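Local coordinates for protein (hdlp (histone deacetylase-like protein)) (Aquifex aeolicus, PDB 1C3P) that binds zinc and probably acts as a histone deacetylase-like, zinc-dependent deacetylase, at residues Asn67-Ala72 / Tyr97-Gly102. Sequence-based numbering, arbitrary orientation.
Sequences NTLMEA and YAMFTG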
# COMPACT_ATOMS: atom_id res chain seq x y z
N ASN A 67 -12.37 -13.66 -15.05
CA ASN A 67 -13.62 -14.43 -15.07
C ASN A 67 -13.64 -15.48 -13.97
O ASN A 67 -14.71 -15.77 -13.41
CB ASN A 67 -13.87 -15.11 -16.43
CG ASN A 67 -14.23 -14.12 -17.53
OD1 ASN A 67 -14.66 -13.00 -17.26
ND2 ASN A 67 -14.08 -14.54 -18.77
N THR A 68 -12.48 -16.02 -13.65
CA THR A 68 -12.40 -17.03 -12.60
C THR A 68 -12.69 -16.40 -11.24
O THR A 68 -13.37 -17.00 -10.41
CB THR A 68 -11.02 -17.71 -12.57
OG1 THR A 68 -10.81 -18.40 -13.82
CG2 THR A 68 -10.95 -18.71 -11.44
N LEU A 69 -12.19 -15.19 -11.01
CA LEU A 69 -12.46 -14.53 -9.74
C LEU A 69 -13.96 -14.27 -9.59
O LEU A 69 -14.53 -14.44 -8.51
CB LEU A 69 -11.71 -13.19 -9.64
CG LEU A 69 -10.18 -13.21 -9.60
CD1 LEU A 69 -9.63 -11.79 -9.66
CD2 LEU A 69 -9.73 -13.90 -8.33
N MET A 70 -14.60 -13.85 -10.67
CA MET A 70 -16.04 -13.58 -10.62
C MET A 70 -16.86 -14.83 -10.37
O MET A 70 -17.84 -14.80 -9.63
CB MET A 70 -16.50 -12.93 -11.91
CG MET A 70 -15.78 -11.62 -12.22
SD MET A 70 -16.36 -10.85 -13.76
CE MET A 70 -17.91 -10.19 -13.21
N GLU A 71 -16.49 -15.93 -11.02
CA GLU A 71 -17.22 -17.19 -10.87
C GLU A 71 -16.98 -17.77 -9.47
O GLU A 71 -17.92 -18.21 -8.80
CB GLU A 71 -16.76 -18.19 -11.92
CG GLU A 71 -17.47 -19.52 -11.83
CD GLU A 71 -18.87 -19.50 -12.43
OE1 GLU A 71 -19.46 -20.59 -12.58
OE2 GLU A 71 -19.37 -18.40 -12.75
N ALA A 72 -15.73 -17.77 -9.03
CA ALA A 72 -15.41 -18.30 -7.71
C ALA A 72 -16.17 -17.56 -6.62
O ALA A 72 -16.73 -18.17 -5.70
CB ALA A 72 -13.92 -18.19 -7.44
N TYR A 97 -15.98 -12.56 -0.52
CA TYR A 97 -16.45 -11.47 -1.36
C TYR A 97 -15.43 -10.34 -1.50
O TYR A 97 -15.68 -9.33 -2.16
CB TYR A 97 -17.81 -10.95 -0.90
CG TYR A 97 -18.92 -11.95 -1.21
CD1 TYR A 97 -19.25 -12.96 -0.31
CD2 TYR A 97 -19.57 -11.92 -2.44
CE1 TYR A 97 -20.22 -13.93 -0.64
CE2 TYR A 97 -20.53 -12.87 -2.78
CZ TYR A 97 -20.85 -13.87 -1.88
OH TYR A 97 -21.80 -14.81 -2.22
N ALA A 98 -14.28 -10.49 -0.88
CA ALA A 98 -13.24 -9.49 -1.04
C ALA A 98 -12.50 -9.85 -2.32
O ALA A 98 -11.90 -9.00 -2.95
CB ALA A 98 -12.26 -9.52 0.13
N MET A 99 -12.58 -11.12 -2.73
CA MET A 99 -11.80 -11.56 -3.89
C MET A 99 -12.11 -10.85 -5.20
O MET A 99 -11.23 -10.68 -6.03
CB MET A 99 -11.90 -13.07 -4.07
CG MET A 99 -13.11 -13.54 -4.84
SD MET A 99 -13.30 -15.33 -4.55
CE MET A 99 -11.74 -15.96 -5.26
N PHE A 100 -13.36 -10.47 -5.40
CA PHE A 100 -13.66 -9.73 -6.63
C PHE A 100 -14.41 -8.43 -6.37
O PHE A 100 -14.02 -7.37 -6.86
CB PHE A 100 -14.48 -10.56 -7.62
CG PHE A 100 -14.73 -9.84 -8.91
CD1 PHE A 100 -13.71 -9.70 -9.85
CD2 PHE A 100 -15.96 -9.21 -9.14
CE1 PHE A 100 -13.90 -8.93 -11.00
CE2 PHE A 100 -16.16 -8.44 -10.28
CZ PHE A 100 -15.13 -8.29 -11.21
N THR A 101 -15.49 -8.48 -5.60
CA THR A 101 -16.25 -7.26 -5.34
C THR A 101 -15.43 -6.23 -4.57
O THR A 101 -15.29 -5.10 -5.01
CB THR A 101 -17.54 -7.59 -4.59
OG1 THR A 101 -18.34 -8.46 -5.40
CG2 THR A 101 -18.34 -6.33 -4.31
N GLY A 102 -14.88 -6.64 -3.43
CA GLY A 102 -14.06 -5.73 -2.63
C GLY A 102 -12.82 -5.31 -3.42
O GLY A 102 -12.45 -4.15 -3.44
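Met-70 sets its CG over one face of the Phe-100 ring, with the sulfur leaving obliquely, and the pair shows how two nearly perpendicular helices can be joined without a hydrogen bond between the two segments. Helices 63-75 and 98-118 meet here within the alpha/beta histone deacetylase domain, away from the zinc site. CG does the central work: it sits over the middle of the ring, 3.4 Å from the centroid and 10° off the ring normal, a CH-pi contact. The Met-aromatic contact of the sulfur is looser, SD being 4.3 Å from the same centroid. The bend at chi3 (75°) keeps CE beside the CE2-CZ side of the ring, 3.8 Å from Phe-100 CE2. The ring reaches helix 63-75 because its CG stands opposite the backbone N (chi1 -177°); Leu-69 meets it obliquely, CB to CD1, at 4.0 Å. One residue before Phe-100, Met-99 turns its own bent chain toward 67-72 and sets CE 3.8 Å from Ala-72 CB, and Leu-69 CD2 lies 4.2 Å from Met-99 CE. Both Leu-69 and Ala-72 are buried. Between 67-72 and 97-102, then, cohesion rests on dispersion and on the weak polarity of C-H and sulfur against an aromatic ring, while the Glu-73 carboxylate just beyond 67-72 adds directional hydrogen bonds, OE1 accepting one from Phe-100 N and OE2 pairing with Thr-101 OG1.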